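Local atomic coordinates of PBP domain-containing protein (Vibrio parahaemolyticus, PDB entry 3MUQ), a protein that is of unknown function but belongs to the periplasmic-binding-protein superfamily and so probably binds a small ligand between two lobes. Residues 92-97 with 165-170; 105-110 with 186-191; 117-122 with 158-163. All blocks are in the same frame, centred on the assembly; numbering follows the deposited sequence.

Interaction 1: 92-97 with 165-170; sequences KADPAK and QGYTMS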
ATOM      1  N   LYS A  92      -5.675  23.746  20.351  1.00 24.56           N
ATOM      2  CA  LYS A  92      -7.025  23.382  20.745  1.00 31.00           C
ATOM      3  C   LYS A  92      -7.952  24.606  20.707  1.00 28.99           C
ATOM      4  O   LYS A  92      -9.122  24.500  20.353  1.00 37.66           O
ATOM      5  CB  LYS A  92      -7.020  22.732  22.132  1.00 41.40           C
ATOM      6  CG  LYS A  92      -8.351  22.099  22.520  1.00 56.65           C
ATOM      7  CD  LYS A  92      -8.295  21.478  23.911  1.00 64.82           C
ATOM      8  CE  LYS A  92      -9.232  20.277  24.023  1.00 69.06           C
ATOM      9  NZ  LYS A  92     -10.576  20.534  23.427  1.00 68.90           N
ATOM     10  N   ALA A  93      -7.412  25.769  21.051  1.00 25.90           N
ATOM     11  CA  ALA A  93      -8.195  26.997  21.096  1.00 27.43           C
ATOM     12  C   ALA A  93      -8.526  27.588  19.712  1.00 26.35           C
ATOM     13  O   ALA A  93      -9.355  28.480  19.611  1.00 30.49           O
ATOM     14  CB  ALA A  93      -7.489  28.040  21.977  1.00 29.96           C
ATOM     15  N   ASP A  94      -7.862  27.115  18.658  1.00 22.63           N
ATOM     16  CA  ASP A  94      -8.240  27.473  17.289  1.00 24.01           C
ATOM     17  C   ASP A  94      -8.467  28.976  17.080  1.00 25.04           C
ATOM     18  O   ASP A  94      -9.560  29.406  16.709  1.00 22.31           O
ATOM     19  CB  ASP A  94      -9.502  26.712  16.905  1.00 21.78           C
ATOM     20  CG  ASP A  94      -9.909  26.923  15.464  1.00 23.69           C
ATOM     21  OD1 ASP A  94      -9.066  27.316  14.624  1.00 25.89           O
ATOM     22  OD2 ASP A  94     -11.094  26.677  15.169  1.00 26.88           O
ATOM     23  N   PRO A  95      -7.416  29.772  17.274  1.00 28.29           N
ATOM     24  CA  PRO A  95      -7.537  31.232  17.251  1.00 33.43           C
ATOM     25  C   PRO A  95      -7.945  31.794  15.892  1.00 35.06           C
ATOM     26  O   PRO A  95      -8.484  32.902  15.854  1.00 39.08           O
ATOM     27  CB  PRO A  95      -6.129  31.705  17.636  1.00 30.48           C
ATOM     28  CG  PRO A  95      -5.241  30.581  17.232  1.00 29.76           C
ATOM     29  CD  PRO A  95      -6.030  29.335  17.512  1.00 30.56           C
ATOM     30  N   ALA A  96      -7.700  31.068  14.802  1.00 25.25           N
ATOM     31  CA  ALA A  96      -8.164  31.533  13.492  1.00 24.51           C
ATOM     32  C   ALA A  96      -9.605  31.117  13.210  1.00 27.97           C
ATOM     33  O   ALA A  96     -10.164  31.450  12.162  1.00 26.89           O
ATOM     34  CB  ALA A  96      -7.240  31.044  12.366  1.00 23.22           C
ATOM     35  N   LYS A  97     -10.194  30.374  14.141  1.00 29.00           N
ATOM     36  CA  LYS A  97     -11.554  29.877  13.982  1.00 35.66           C
ATOM     37  C   LYS A  97     -11.755  29.136  12.651  1.00 36.01           C
ATOM     38  O   LYS A  97     -12.681  29.437  11.896  1.00 34.77           O
ATOM     39  CB  LYS A  97     -12.579  31.019  14.115  1.00 44.02           C
ATOM     40  CG  LYS A  97     -12.430  31.892  15.367  1.00 52.50           C
ATOM     41  CD  LYS A  97     -12.396  31.052  16.633  1.00 63.95           C
ATOM     42  CE  LYS A  97     -11.995  31.876  17.853  1.00 70.70           C
ATOM     43  NZ  LYS A  97     -11.707  31.003  19.035  1.00 71.09           N
ATOM     44  N   GLN A 165       2.456  27.085  18.975  1.00 21.39           N
ATOM     45  CA  GLN A 165       0.989  27.058  18.920  1.00 22.25           C
ATOM     46  C   GLN A 165       0.478  27.545  17.569  1.00 23.95           C
ATOM     47  O   GLN A 165      -0.270  28.519  17.477  1.00 19.94           O
ATOM     48  CB  GLN A 165       0.389  27.892  20.057  1.00 17.92           C
ATOM     49  CG  GLN A 165       0.554  27.219  21.424  1.00 15.39           C
ATOM     50  CD  GLN A 165      -0.201  25.898  21.490  1.00 21.19           C
ATOM     51  OE1 GLN A 165      -1.430  25.884  21.611  1.00 20.41           O
ATOM     52  NE2 GLN A 165       0.530  24.780  21.396  1.00 21.07           N
ATOM     53  N   GLY A 166       0.887  26.863  16.510  1.00 21.41           N
ATOM     54  CA  GLY A 166       0.421  27.217  15.182  1.00 21.44           C
ATOM     55  C   GLY A 166      -0.267  26.074  14.460  1.00 21.15           C
ATOM     56  O   GLY A 166      -0.374  24.959  14.979  1.00 16.27           O
ATOM     57  N   TYR A 167      -0.733  26.368  13.252  1.00 18.96           N
ATOM     58  CA  TYR A 167      -1.387  25.388  12.407  1.00 14.30           C
ATOM     59  C   TYR A 167      -0.371  24.734  11.479  1.00 16.25           C
ATOM     60  O   TYR A 167       0.639  25.334  11.136  1.00 20.31           O
ATOM     61  CB  TYR A 167      -2.448  26.074  11.551  1.00 14.43           C
ATOM     62  CG  TYR A 167      -3.596  26.658  12.350  1.00 18.73           C
ATOM     63  CD1 TYR A 167      -4.763  25.927  12.573  1.00 18.90           C
ATOM     64  CD2 TYR A 167      -3.515  27.946  12.873  1.00 17.14           C
ATOM     65  CE1 TYR A 167      -5.822  26.472  13.312  1.00 14.77           C
ATOM     66  CE2 TYR A 167      -4.566  28.503  13.603  1.00 20.14           C
ATOM     67  CZ  TYR A 167      -5.716  27.763  13.814  1.00 20.79           C
ATOM     68  OH  TYR A 167      -6.748  28.319  14.532  1.00 20.43           O
ATOM     69  N   THR A 168      -0.652  23.506  11.071  1.00 14.61           N
ATOM     70  CA  THR A 168       0.091  22.877   9.983  1.00 17.63           C
ATOM     71  C   THR A 168      -0.784  21.805   9.306  1.00 18.07           C
ATOM     72  O   THR A 168      -1.822  21.390   9.848  1.00 16.53           O
ATOM     73  CB  THR A 168       1.440  22.271  10.481  1.00 19.13           C
ATOM     74  OG1 THR A 168       2.311  22.044   9.366  1.00 19.24           O
ATOM     75  CG2 THR A 168       1.228  20.959  11.227  1.00 19.74           C
HETATM   76  N   MSE A 169      -0.379  21.388   8.111  1.00 14.74           N
HETATM   77  CA  MSE A 169      -0.990  20.229   7.461  1.00 18.75           C
HETATM   78  C   MSE A 169      -0.090  19.014   7.613  1.00 17.97           C
HETATM   79  O   MSE A 169       1.089  19.056   7.249  1.00 20.47           O
HETATM   80  CB  MSE A 169      -1.208  20.494   5.974  1.00 24.53           C
HETATM   81  CG  MSE A 169      -1.954  19.364   5.272  1.00 30.40           C
HETATM   82 SE   MSE A 169      -2.171  19.748   3.383  0.78 27.73          SE
HETATM   83  CE  MSE A 169      -0.406  19.234   2.749  1.00 16.64           C
ATOM     84  N   SER A 170      -0.641  17.931   8.142  1.00 16.76           N
ATOM     85  CA  SER A 170       0.145  16.720   8.379  1.00 14.09           C
ATOM     86  C   SER A 170      -0.495  15.510   7.738  1.00 19.30           C
ATOM     87  O   SER A 170      -1.717  15.463   7.598  1.00 16.14           O
ATOM     88  CB  SER A 170       0.223  16.453   9.877  1.00 16.90           C
ATOM     89  OG  SER A 170       1.004  15.306  10.155  1.00 15.64           O
TER
HETATM   90  O   HOH W   1      -3.419  23.979  22.353  1.00 26.15           O
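Tyr167 has its CG anti to the carbonyl carbon (chi1 -65°), and Asp94 has its carboxylate carbon anti to the backbone N; together these settings bring the phenol hydroxyl directly onto one carboxylate oxygen. Tyr167 OH donates to Asp94 OD1 across a short 2.5 Å. The acceptor oxygen lies at the ring edge in the plane of the phenol and uses its anti lone pair, the one away from OD2, while the carboxylate plane is turned 74° from the ring. The same hydroxyl is also an acceptor: Ala96 N reaches Tyr167 OH at 2.9 Å with an N-H...O angle of 158°. Two bonds therefore fix the end of a buried ring.

Residues 94 to 97 form a type I beta turn, closed by Lys97 N to Asp94 O at 2.8 Å, in the loop after strand 78-90. Tyr167 stands just after the helix 154-163, whose end is marked by a Schellman motif at Gln165, so the phenol ties this turn to the segment leading into strand 168-171. Pro95 CD comes within 4.0 Å of Tyr167 CZ, and Ala96 CB lies 3.9 Å from Tyr167 CE2, adding apolar packing round the hydroxyl end.

Asp94 has further donors in the same loop, with Ile98 N on OD1 and Lys99 N on OD2; this gathering of N-H and O-H groups would be expected to stabilise the carboxylate as an anion. Farther out, a water accepts from Lys92 N at 3.0 Å and donates to Gln165 OE1 at 2.9 Å.

Interaction 2: 105-110 with 186-191; sequences LDVFKE and ILFQGD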
ATOM      1  N   LEU A 105      -9.643  25.045   1.366  1.00 29.13           N
ATOM      2  CA  LEU A 105      -9.230  26.318   0.783  1.00 28.89           C
ATOM      3  C   LEU A 105      -9.713  27.495   1.652  1.00 29.22           C
ATOM      4  O   LEU A 105      -8.983  28.464   1.843  1.00 28.13           O
ATOM      5  CB  LEU A 105      -9.683  26.450  -0.673  1.00 29.08           C
ATOM      6  CG  LEU A 105      -9.188  25.384  -1.657  1.00 30.28           C
ATOM      7  CD1 LEU A 105      -9.535  25.815  -3.065  1.00 35.85           C
ATOM      8  CD2 LEU A 105      -7.687  25.139  -1.551  1.00 27.07           C
ATOM      9  N   ASP A 106     -10.924  27.397   2.201  1.00 23.86           N
ATOM     10  CA  ASP A 106     -11.377  28.365   3.200  1.00 24.92           C
ATOM     11  C   ASP A 106     -10.441  28.391   4.412  1.00 26.08           C
ATOM     12  O   ASP A 106     -10.110  29.460   4.948  1.00 29.43           O
ATOM     13  CB  ASP A 106     -12.804  28.055   3.663  1.00 29.73           C
ATOM     14  CG  ASP A 106     -13.835  28.313   2.580  1.00 42.50           C
ATOM     15  OD1 ASP A 106     -13.510  29.048   1.616  1.00 39.93           O
ATOM     16  OD2 ASP A 106     -14.964  27.779   2.689  1.00 46.54           O
ATOM     17  N   VAL A 107     -10.017  27.211   4.846  1.00 17.51           N
ATOM     18  CA  VAL A 107      -9.108  27.119   5.976  1.00 17.43           C
ATOM     19  C   VAL A 107      -7.791  27.858   5.692  1.00 17.90           C
ATOM     20  O   VAL A 107      -7.344  28.679   6.498  1.00 22.76           O
ATOM     21  CB  VAL A 107      -8.840  25.649   6.404  1.00 22.48           C
ATOM     22  CG1 VAL A 107      -7.755  25.607   7.448  1.00 18.94           C
ATOM     23  CG2 VAL A 107     -10.132  24.992   6.945  1.00 18.71           C
ATOM     24  N   PHE A 108      -7.176  27.590   4.547  1.00 22.36           N
ATOM     25  CA  PHE A 108      -5.930  28.279   4.196  1.00 25.47           C
ATOM     26  C   PHE A 108      -6.112  29.798   4.124  1.00 24.94           C
ATOM     27  O   PHE A 108      -5.340  30.551   4.716  1.00 21.75           O
ATOM     28  CB  PHE A 108      -5.337  27.720   2.896  1.00 24.01           C
ATOM     29  CG  PHE A 108      -4.502  26.480   3.097  1.00 23.77           C
ATOM     30  CD1 PHE A 108      -4.975  25.429   3.867  1.00 31.37           C
ATOM     31  CD2 PHE A 108      -3.244  26.364   2.517  1.00 23.94           C
ATOM     32  CE1 PHE A 108      -4.204  24.282   4.058  1.00 34.71           C
ATOM     33  CE2 PHE A 108      -2.472  25.223   2.692  1.00 26.03           C
ATOM     34  CZ  PHE A 108      -2.945  24.186   3.464  1.00 32.53           C
ATOM     35  N   LYS A 109      -7.161  30.241   3.439  1.00 21.90           N
ATOM     36  CA  LYS A 109      -7.415  31.668   3.289  1.00 29.01           C
ATOM     37  C   LYS A 109      -7.584  32.349   4.643  1.00 28.03           C
ATOM     38  O   LYS A 109      -7.044  33.429   4.874  1.00 26.68           O
ATOM     39  CB  LYS A 109      -8.661  31.898   2.430  1.00 35.60           C
ATOM     40  CG  LYS A 109      -8.469  31.547   0.972  1.00 43.64           C
ATOM     41  CD  LYS A 109      -9.787  31.485   0.218  1.00 48.16           C
ATOM     42  CE  LYS A 109      -9.574  30.931  -1.184  1.00 53.28           C
ATOM     43  NZ  LYS A 109     -10.854  30.705  -1.908  1.00 60.89           N
ATOM     44  N   GLU A 110      -8.338  31.699   5.529  1.00 24.95           N
ATOM     45  CA  GLU A 110      -8.636  32.222   6.855  1.00 21.38           C
ATOM     46  C   GLU A 110      -7.357  32.335   7.698  1.00 23.88           C
ATOM     47  O   GLU A 110      -7.128  33.329   8.383  1.00 24.14           O
ATOM     48  CB  GLU A 110      -9.646  31.290   7.530  1.00 28.00           C
ATOM     49  CG  GLU A 110     -10.389  31.846   8.731  1.00 46.45           C
ATOM     50  CD  GLU A 110     -11.835  31.355   8.784  1.00 68.36           C
ATOM     51  OE1 GLU A 110     -12.428  31.343   9.889  1.00 74.29           O
ATOM     52  OE2 GLU A 110     -12.378  30.985   7.714  1.00 73.57           O
ATOM     53  N   ILE A 186      -6.455  17.773  15.870  1.00 19.33           N
ATOM     54  CA  ILE A 186      -6.974  17.850  14.512  1.00 17.32           C
ATOM     55  C   ILE A 186      -8.119  18.859  14.508  1.00 22.89           C
ATOM     56  O   ILE A 186      -9.085  18.721  15.263  1.00 23.30           O
ATOM     57  CB  ILE A 186      -7.496  16.493  14.031  1.00 22.02           C
ATOM     58  CG1 ILE A 186      -6.344  15.495  13.867  1.00 24.47           C
ATOM     59  CG2 ILE A 186      -8.264  16.642  12.712  1.00 19.41           C
ATOM     60  CD1 ILE A 186      -6.825  14.093  13.564  1.00 21.52           C
ATOM     61  N   LEU A 187      -8.019  19.886  13.672  1.00 19.21           N
ATOM     62  CA  LEU A 187      -9.040  20.922  13.687  1.00 17.36           C
ATOM     63  C   LEU A 187      -9.882  20.890  12.429  1.00 23.37           C
ATOM     64  O   LEU A 187     -10.996  21.403  12.423  1.00 27.86           O
ATOM     65  CB  LEU A 187      -8.432  22.318  13.871  1.00 19.86           C
ATOM     66  CG  LEU A 187      -7.774  22.636  15.210  1.00 20.83           C
ATOM     67  CD1 LEU A 187      -7.196  24.023  15.161  1.00 18.57           C
ATOM     68  CD2 LEU A 187      -8.782  22.509  16.350  1.00 22.11           C
ATOM     69  N   PHE A 188      -9.351  20.308  11.362  1.00 19.27           N
ATOM     70  CA  PHE A 188     -10.121  20.209  10.129  1.00 23.63           C
ATOM     71  C   PHE A 188      -9.694  19.017   9.284  1.00 26.52           C
ATOM     72  O   PHE A 188      -8.500  18.788   9.076  1.00 26.10           O
ATOM     73  CB  PHE A 188     -10.000  21.498   9.318  1.00 25.89           C
ATOM     74  CG  PHE A 188     -10.733  21.461   8.013  1.00 24.42           C
ATOM     75  CD1 PHE A 188     -12.052  21.882   7.933  1.00 27.16           C
ATOM     76  CD2 PHE A 188     -10.108  21.004   6.869  1.00 23.80           C
ATOM     77  CE1 PHE A 188     -12.734  21.857   6.726  1.00 29.89           C
ATOM     78  CE2 PHE A 188     -10.785  20.968   5.655  1.00 28.80           C
ATOM     79  CZ  PHE A 188     -12.102  21.402   5.586  1.00 28.06           C
ATOM     80  N   GLN A 189     -10.670  18.256   8.806  1.00 28.97           N
ATOM     81  CA  GLN A 189     -10.379  17.097   7.963  1.00 34.82           C
ATOM     82  C   GLN A 189     -11.531  16.765   7.014  1.00 39.72           C
ATOM     83  O   GLN A 189     -11.498  15.751   6.314  1.00 46.00           O
ATOM     84  CB  GLN A 189      -9.995  15.865   8.807  1.00 29.51           C
ATOM     85  CG  GLN A 189     -11.052  15.409   9.809  1.00 26.67           C
ATOM     86  CD  GLN A 189     -10.629  14.170  10.575  1.00 31.01           C
ATOM     87  OE1 GLN A 189     -10.069  13.229  10.000  1.00 29.61           O
ATOM     88  NE2 GLN A 189     -10.892  14.161  11.884  1.00 28.26           N
ATOM     89  N   GLY A 190     -12.536  17.631   6.973  1.00 38.39           N
ATOM     90  CA  GLY A 190     -13.681  17.400   6.109  1.00 52.25           C
ATOM     91  C   GLY A 190     -13.568  17.985   4.707  1.00 58.83           C
ATOM     92  O   GLY A 190     -14.267  18.950   4.371  1.00 65.13           O
ATOM     93  N   ASP A 191     -12.700  17.401   3.883  1.00 47.35           N
ATOM     94  CA  ASP A 191     -12.519  17.875   2.514  1.00 39.33           C
ATOM     95  C   ASP A 191     -11.906  16.767   1.649  1.00 42.91           C
ATOM     96  O   ASP A 191     -10.876  16.187   1.991  1.00 36.70           O
ATOM     97  CB  ASP A 191     -11.668  19.157   2.491  1.00 35.50           C
ATOM     98  CG  ASP A 191     -11.731  19.908   1.146  1.00 40.99           C
ATOM     99  OD1 ASP A 191     -11.805  19.278   0.072  1.00 35.29           O
ATOM    100  OD2 ASP A 191     -11.680  21.154   1.154  1.00 48.54           O
TER
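A classic beta bulge, in which Leu187 and Phe188 both face Ile88 of strand 78-90, lies at the end of strand 185-188, and the Phe188 side chain there points toward Val107 of helix 104-113. The evidence for the contact is a single methyl over a ring: Val107 CG2 sits 3.8 Å from the centroid of the Phe188 ring, 14° off the ring normal, which meets the definition of a CH-pi contact. It is displaced slightly from the middle, with its nearest ring atom Phe188 CG at 3.7 Å. With CG1 anti to the backbone N (chi1 172°), the valine is left to offer its other branch, CG2, to the face.

The opposite face of the same ring is met by the backbone. Gly190, the centre of an inverse gamma turn, places its N over the ring centre, 3.9 Å above the plane of Phe188. Outside the pair, Val107 also packs on Ile98 and Phe188 on Ile88.

Asp191, the last residue of that turn, points toward the first turn of the helix. Its OD2 takes its hydrogen bond from Val104 N; Leu105 N is more distant, 4.4 Å from Asp191 OD2.

No hydrogen bond joins residues 105-110 to 186-191, so their mutual hold is dispersion plus a weak methyl-pi attraction, with polar attachment supplied next door at the start of the helix.

Interaction 3: 117-122 with 158-163; sequences TFISRG and LNMASE
Ile119 lays both branches of its side chain on one turn of helix 154-163, each on a different residue. CG1 comes to 3.6 Å from Ala161 CA and 3.8 Å from Ala161 CB, so it rests on the helix backbone as much as on the methyl. CG2 meets the next residue back, at 4.0 Å from Met160 CB and 4.1 Å from Met160 CG. The division follows from the isoleucine torsion: with chi1 at -46°, CG1 is anti to the carbonyl carbon while CG2 is anti to the backbone N, and the two branches diverge over neighbouring helix positions.

The small side chain of Ala161 is consistent with so close an approach of strand to helix; the CA atoms of Ile119 and Ala161 are 5.9 Å apart. Met160, present as selenomethionine, crosses Ile119 at about a right angle. It contributes the root of its chain alone, because bends at chi2 and chi3 (62° and 56°) carry the selenium end away from the strand.

Strand 118-120 runs parallel to strand 147-149, with helix 126-138 between them in the chain, a beta-alpha-beta crossover; helix 154-163 comes next and packs against the first of these strands. Thr157, one turn earlier in that helix, and Arg148 of the partner strand also touch Ile119.

With no hydrogen bond between the segments, the join depends on the shape fit of aliphatic groups in a largely buried place, and the strand backbone makes its bonds elsewhere, with Tyr167 on one side and Gly146 and Arg148 on the other.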
ATOM      1  N   THR A 117      -0.337  31.641  13.049  1.00 21.47           N
ATOM      2  CA  THR A 117       0.935  30.973  12.828  1.00 18.88           C
ATOM      3  C   THR A 117       0.736  29.687  12.007  1.00 16.05           C
ATOM      4  O   THR A 117      -0.154  28.882  12.297  1.00 19.97           O
ATOM      5  CB  THR A 117       1.666  30.710  14.165  1.00 24.59           C
ATOM      6  OG1 THR A 117       2.054  31.968  14.736  1.00 26.95           O
ATOM      7  CG2 THR A 117       2.918  29.853  13.951  1.00 23.92           C
ATOM      8  N   PHE A 118       1.547  29.519  10.959  1.00 14.52           N
ATOM      9  CA  PHE A 118       1.468  28.331  10.104  1.00 16.37           C
ATOM     10  C   PHE A 118       2.856  27.795   9.803  1.00 13.95           C
ATOM     11  O   PHE A 118       3.723  28.518   9.314  1.00 19.43           O
ATOM     12  CB  PHE A 118       0.744  28.638   8.788  1.00 16.12           C
ATOM     13  CG  PHE A 118       0.482  27.422   7.960  1.00 21.36           C
ATOM     14  CD1 PHE A 118      -0.739  26.759   8.044  1.00 17.25           C
ATOM     15  CD2 PHE A 118       1.469  26.916   7.118  1.00 19.64           C
ATOM     16  CE1 PHE A 118      -0.968  25.628   7.298  1.00 25.54           C
ATOM     17  CE2 PHE A 118       1.243  25.782   6.373  1.00 18.92           C
ATOM     18  CZ  PHE A 118       0.024  25.138   6.459  1.00 22.51           C
ATOM     19  N   ILE A 119       3.076  26.528  10.113  1.00 19.26           N
ATOM     20  CA  ILE A 119       4.392  25.940   9.916  1.00 16.59           C
ATOM     21  C   ILE A 119       4.390  25.103   8.642  1.00 17.87           C
ATOM     22  O   ILE A 119       3.612  24.155   8.517  1.00 15.60           O
ATOM     23  CB  ILE A 119       4.794  25.034  11.100  1.00 14.75           C
ATOM     24  CG1 ILE A 119       4.499  25.729  12.447  1.00 14.89           C
ATOM     25  CG2 ILE A 119       6.269  24.602  10.962  1.00 14.70           C
ATOM     26  CD1 ILE A 119       5.094  27.127  12.577  1.00 11.29           C
ATOM     27  N   SER A 120       5.260  25.451   7.701  1.00 16.75           N
ATOM     28  CA  SER A 120       5.424  24.647   6.496  1.00 16.03           C
ATOM     29  C   SER A 120       6.717  23.836   6.598  1.00 21.08           C
ATOM     30  O   SER A 120       7.712  24.302   7.154  1.00 21.45           O
ATOM     31  CB  SER A 120       5.459  25.535   5.255  1.00 20.28           C
ATOM     32  OG  SER A 120       5.946  24.796   4.148  1.00 23.92           O
ATOM     33  N   ARG A 121       6.699  22.618   6.068  1.00 21.11           N
ATOM     34  CA  ARG A 121       7.903  21.805   5.984  1.00 10.78           C
ATOM     35  C   ARG A 121       8.979  22.508   5.142  1.00 18.15           C
ATOM     36  O   ARG A 121      10.162  22.433   5.466  1.00 21.38           O
ATOM     37  CB  ARG A 121       7.562  20.433   5.406  1.00 15.34           C
ATOM     38  CG  ARG A 121       6.695  19.608   6.346  1.00 15.08           C
ATOM     39  CD  ARG A 121       6.445  18.218   5.804  1.00 24.04           C
ATOM     40  NE  ARG A 121       7.678  17.527   5.433  1.00 20.27           N
ATOM     41  CZ  ARG A 121       7.721  16.234   5.114  1.00 28.23           C
ATOM     42  NH1 ARG A 121       6.608  15.504   5.157  1.00 24.50           N
ATOM     43  NH2 ARG A 121       8.868  15.664   4.771  1.00 23.05           N
ATOM     44  N   GLY A 122       8.566  23.205   4.083  1.00 12.31           N
ATOM     45  CA  GLY A 122       9.493  23.981   3.263  1.00 16.39           C
ATOM     46  C   GLY A 122      10.692  23.183   2.773  1.00 21.07           C
ATOM     47  O   GLY A 122      11.790  23.707   2.651  1.00 25.53           O
ATOM     48  N   LEU A 158       5.690  19.243  13.064  1.00 14.58           N
ATOM     49  CA  LEU A 158       4.709  19.140  14.155  1.00 12.32           C
ATOM     50  C   LEU A 158       5.228  19.717  15.492  1.00 15.23           C
ATOM     51  O   LEU A 158       4.516  20.473  16.173  1.00 13.45           O
ATOM     52  CB  LEU A 158       4.231  17.688  14.337  1.00 11.65           C
ATOM     53  CG  LEU A 158       3.306  17.173  13.217  1.00 15.22           C
ATOM     54  CD1 LEU A 158       3.111  15.650  13.305  1.00 16.71           C
ATOM     55  CD2 LEU A 158       1.956  17.897  13.209  1.00 15.33           C
ATOM     56  N   ASN A 159       6.453  19.346  15.879  1.00 12.43           N
ATOM     57  CA  ASN A 159       7.053  19.847  17.115  1.00 13.70           C
ATOM     58  C   ASN A 159       7.101  21.364  17.097  1.00 18.49           C
ATOM     59  O   ASN A 159       6.832  22.022  18.101  1.00 19.05           O
ATOM     60  CB  ASN A 159       8.476  19.286  17.323  1.00 15.95           C
ATOM     61  CG  ASN A 159       8.484  17.777  17.544  1.00 19.99           C
ATOM     62  OD1 ASN A 159       7.524  17.218  18.072  1.00 20.15           O
ATOM     63  ND2 ASN A 159       9.574  17.113  17.140  1.00 20.97           N
HETATM   64  N   MSE A 160       7.433  21.920  15.938  1.00 14.52           N
HETATM   65  CA  MSE A 160       7.479  23.371  15.797  1.00 19.30           C
HETATM   66  C   MSE A 160       6.076  23.971  15.959  1.00 17.05           C
HETATM   67  O   MSE A 160       5.891  24.967  16.656  1.00 18.75           O
HETATM   68  CB  MSE A 160       8.100  23.764  14.444  1.00 18.73           C
HETATM   69  CG  MSE A 160       8.451  25.248  14.330  1.00 26.65           C
HETATM   70 SE   MSE A 160       9.818  25.802  15.656  0.63 36.98          SE
HETATM   71  CE  MSE A 160      11.153  24.516  15.156  1.00 15.52           C
ATOM     72  N   ALA A 161       5.085  23.361  15.319  1.00 14.56           N
ATOM     73  CA  ALA A 161       3.720  23.864  15.411  1.00 13.41           C
ATOM     74  C   ALA A 161       3.216  23.838  16.866  1.00 16.48           C
ATOM     75  O   ALA A 161       2.492  24.740  17.300  1.00 16.26           O
ATOM     76  CB  ALA A 161       2.786  23.078  14.477  1.00 13.35           C
ATOM     77  N   SER A 162       3.600  22.810  17.617  1.00 13.01           N
ATOM     78  CA  SER A 162       3.210  22.704  19.021  1.00 15.16           C
ATOM     79  C   SER A 162       3.930  23.765  19.852  1.00 15.68           C
ATOM     80  O   SER A 162       3.325  24.418  20.711  1.00 16.96           O
ATOM     81  CB  SER A 162       3.503  21.290  19.562  1.00 17.49           C
ATOM     82  OG  SER A 162       3.043  21.131  20.902  1.00 16.20           O
ATOM     83  N   GLU A 163       5.225  23.943  19.603  1.00 16.34           N
ATOM     84  CA  GLU A 163       5.994  24.941  20.342  1.00 21.17           C
ATOM     85  C   GLU A 163       5.428  26.352  20.137  1.00 21.75           C
ATOM     86  O   GLU A 163       5.264  27.135  21.089  1.00 20.71           O
ATOM     87  CB  GLU A 163       7.453  24.911  19.906  1.00 19.27           C
ATOM     88  CG  GLU A 163       8.290  26.049  20.462  1.00 22.79           C
ATOM     89  CD  GLU A 163       8.335  26.057  21.982  1.00 28.43           C
ATOM     90  OE1 GLU A 163       8.400  24.966  22.584  1.00 25.84           O
ATOM     91  OE2 GLU A 163       8.312  27.160  22.571  1.00 30.22           O
TER

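In the fold
All three contacts lie on the same side of the chain's centre, and interaction 1 lies between the other two: its centre is about 10 Å from each of the others, which are about 16 Å apart. It touches interaction 2 where Tyr167 CE1 packs 3.4 Å from Leu187 CD1, and interaction 3 where Thr168 OG1 lies 2.6 Å from Ile119 O, a probable hydrogen bond. Interactions 1 and 2 both reach the large mixed sheet, whereas interaction 3 joins a helix to the small parallel one. Interactions 1 and 3 are buried, and 2 partly so. Polar bonds hold a loop in 1; a helix packs by methyl-on-aromatic contact in 2 and by aliphatic groups in 3.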